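Long-range contact in conserved protein (Methanothermobacter thermautotrophicus, PDB 2WNY), which is of unknown function but belongs to a family of predicted RNA-binding proteins and is linked to the archaeal exosome superoperon: residues E28-V33 and A102-W107. The protein carries 1 engineered substitution. Sequence-based numbering, arbitrary orientation.
Sequences EALRNV and ALEGVW
The small methyl of A29 presses into the shallow notch between A102 and L103. Its CB lies 3.5 Å from the backbone N of L103, and the CA atoms of A29 and L103 come within 3.8 Å. The small methyls of A29 and A102 meet side by side and let the two chains come this close; the CB of A102 also rests against A29 O. L103 bends back over the rim of this seat. With its CG anti to the backbone N (chi1 175°), CD1 reaches the extended chain of E28 and touches its carboxylate carbon CD at 3.6 Å.

N32 reaches across to the end of helix 99-103. Its ND2 donates to A102 O at 2.7 Å, in the plane of that carbonyl. The same oxygen accepts from G105 N, one of the two bonds of the Schellman motif that closes helix 99-103, with G105 at positive phi as its C-prime residue. The contact thus joins the C-terminal ends of helices 23-30 and 99-103 within the predicted RNA-binding region.

Beyond the turn, W107 swings its indole back to N32. NE1 donates to N32 O at 2.9 Å, nearly straight at 171°, with the oxygen at the ring edge. V33 puts CG1 over one face, near the rim, while its CG2 meets A102 CB at 4.0 Å. From helix 62-76, K71 makes a cation-pi contact with the indole and the ring of F68 meets it with the planes at about 35°. A leucine in place of W107 would probably leave N32 O without this donor and open a gap beside V33. V33 and A102 both rest on I116 of strand 115-122.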
loop_
_atom_site.group_PDB
_atom_site.type_symbol
_atom_site.label_atom_id
_atom_site.label_comp_id
_atom_site.label_asym_id
_atom_site.label_seq_id
_atom_site.Cartn_x
_atom_site.Cartn_y
_atom_site.Cartn_z
ATOM N N GLU A 28 6.483 -9.610 -8.568
ATOM C CA GLU A 28 5.532 -10.654 -8.123
ATOM C C GLU A 28 4.972 -10.341 -6.721
ATOM O O GLU A 28 3.770 -10.471 -6.485
ATOM C CB GLU A 28 6.174 -12.039 -8.147
ATOM C CG GLU A 28 5.226 -13.182 -7.809
ATOM C CD GLU A 28 5.962 -14.509 -7.646
ATOM O OE1 GLU A 28 7.106 -14.627 -8.127
ATOM O OE2 GLU A 28 5.402 -15.430 -7.023
ATOM N N ALA A 29 5.845 -9.944 -5.790
ATOM C CA ALA A 29 5.406 -9.537 -4.448
ATOM C C ALA A 29 4.429 -8.343 -4.492
ATOM O O ALA A 29 3.373 -8.367 -3.873
ATOM C CB ALA A 29 6.623 -9.215 -3.558
ATOM N N LEU A 30 4.776 -7.299 -5.239
ATOM C CA LEU A 30 3.843 -6.180 -5.428
ATOM C C LEU A 30 2.493 -6.625 -5.950
ATOM O O LEU A 30 1.460 -6.159 -5.466
ATOM C CB LEU A 30 4.433 -5.159 -6.401
ATOM C CG LEU A 30 3.487 -4.103 -6.963
ATOM C CD1 LEU A 30 3.055 -3.161 -5.819
ATOM C CD2 LEU A 30 4.186 -3.308 -8.052
ATOM N N ARG A 31 2.499 -7.527 -6.928
ATOM C CA ARG A 31 1.236 -8.029 -7.516
ATOM C C ARG A 31 0.453 -8.973 -6.618
ATOM O O ARG A 31 -0.662 -9.375 -6.960
ATOM C CB ARG A 31 1.500 -8.664 -8.883
ATOM C CG ARG A 31 1.801 -7.582 -9.908
ATOM C CD ARG A 31 2.136 -8.126 -11.264
ATOM N NE ARG A 31 2.476 -6.998 -12.131
ATOM C CZ ARG A 31 3.171 -7.088 -13.258
ATOM N NH1 ARG A 31 3.610 -8.263 -13.688
ATOM N NH2 ARG A 31 3.426 -5.982 -13.953
ATOM N N ASN A 32 1.024 -9.325 -5.468
ATOM C CA ASN A 32 0.225 -9.984 -4.437
ATOM C C ASN A 32 -0.477 -8.952 -3.561
ATOM O O ASN A 32 -1.246 -9.284 -2.679
ATOM C CB ASN A 32 1.087 -10.920 -3.603
ATOM C CG ASN A 32 1.392 -12.211 -4.326
ATOM O OD1 ASN A 32 0.630 -12.631 -5.186
ATOM N ND2 ASN A 32 2.515 -12.830 -4.002
ATOM N N VAL A 33 -0.172 -7.682 -3.795
ATOM C CA VAL A 33 -0.810 -6.612 -3.051
ATOM C C VAL A 33 -1.682 -5.857 -4.047
ATOM O O VAL A 33 -2.854 -5.593 -3.783
ATOM C CB VAL A 33 0.233 -5.662 -2.399
ATOM C CG1 VAL A 33 -0.451 -4.473 -1.710
ATOM C CG2 VAL A 33 1.131 -6.419 -1.392
ATOM N N ALA A 102 4.782 -10.490 1.328
ATOM C CA ALA A 102 4.009 -10.259 0.091
ATOM C C ALA A 102 4.361 -11.263 -1.008
ATOM O O ALA A 102 3.489 -11.741 -1.720
ATOM C CB ALA A 102 4.208 -8.808 -0.410
ATOM N N LEU A 103 5.642 -11.601 -1.154
ATOM C CA LEU A 103 6.023 -12.555 -2.186
ATOM C C LEU A 103 5.371 -13.916 -1.902
ATOM O O LEU A 103 5.009 -14.652 -2.832
ATOM C CB LEU A 103 7.546 -12.686 -2.284
ATOM C CG LEU A 103 8.047 -13.750 -3.258
ATOM C CD1 LEU A 103 7.687 -13.366 -4.681
ATOM C CD2 LEU A 103 9.549 -13.885 -3.105
ATOM N N GLU A 104 5.193 -14.235 -0.624
ATOM C CA GLU A 104 4.503 -15.473 -0.258
ATOM C C GLU A 104 2.973 -15.312 -0.217
ATOM O O GLU A 104 2.278 -16.227 0.182
ATOM C CB GLU A 104 5.026 -16.043 1.079
ATOM C CG GLU A 104 6.530 -16.237 1.163
ATOM C CD GLU A 104 7.073 -17.278 0.177
ATOM O OE1 GLU A 104 6.431 -18.343 0.026
ATOM O OE2 GLU A 104 8.155 -17.033 -0.431
ATOM N N GLY A 105 2.464 -14.152 -0.633
ATOM C CA GLY A 105 1.014 -13.922 -0.706
ATOM C C GLY A 105 0.395 -13.540 0.628
ATOM O O GLY A 105 -0.803 -13.722 0.843
ATOM N N VAL A 106 1.218 -13.023 1.538
ATOM C CA VAL A 106 0.732 -12.652 2.861
ATOM C C VAL A 106 0.892 -11.145 3.026
ATOM O O VAL A 106 1.916 -10.565 2.613
ATOM C CB VAL A 106 1.475 -13.398 3.982
ATOM C CG1 VAL A 106 0.939 -12.989 5.353
ATOM C CG2 VAL A 106 1.369 -14.921 3.791
ATOM N N TRP A 107 -0.122 -10.513 3.610
ATOM C CA TRP A 107 -0.054 -9.089 3.900
ATOM C C TRP A 107 0.341 -8.925 5.351
ATOM O O TRP A 107 -0.442 -9.215 6.263
ATOM C CB TRP A 107 -1.403 -8.423 3.657
ATOM C CG TRP A 107 -1.770 -8.197 2.230
ATOM C CD1 TRP A 107 -1.339 -8.898 1.123
ATOM C CD2 TRP A 107 -2.703 -7.218 1.750
ATOM N NE1 TRP A 107 -1.949 -8.396 -0.021
ATOM C CE2 TRP A 107 -2.787 -7.369 0.340
ATOM C CE3 TRP A 107 -3.478 -6.224 2.376
ATOM C CZ2 TRP A 107 -3.581 -6.530 -0.456
ATOM C CZ3 TRP A 107 -4.276 -5.399 1.582
ATOM C CH2 TRP A 107 -4.339 -5.575 0.191
#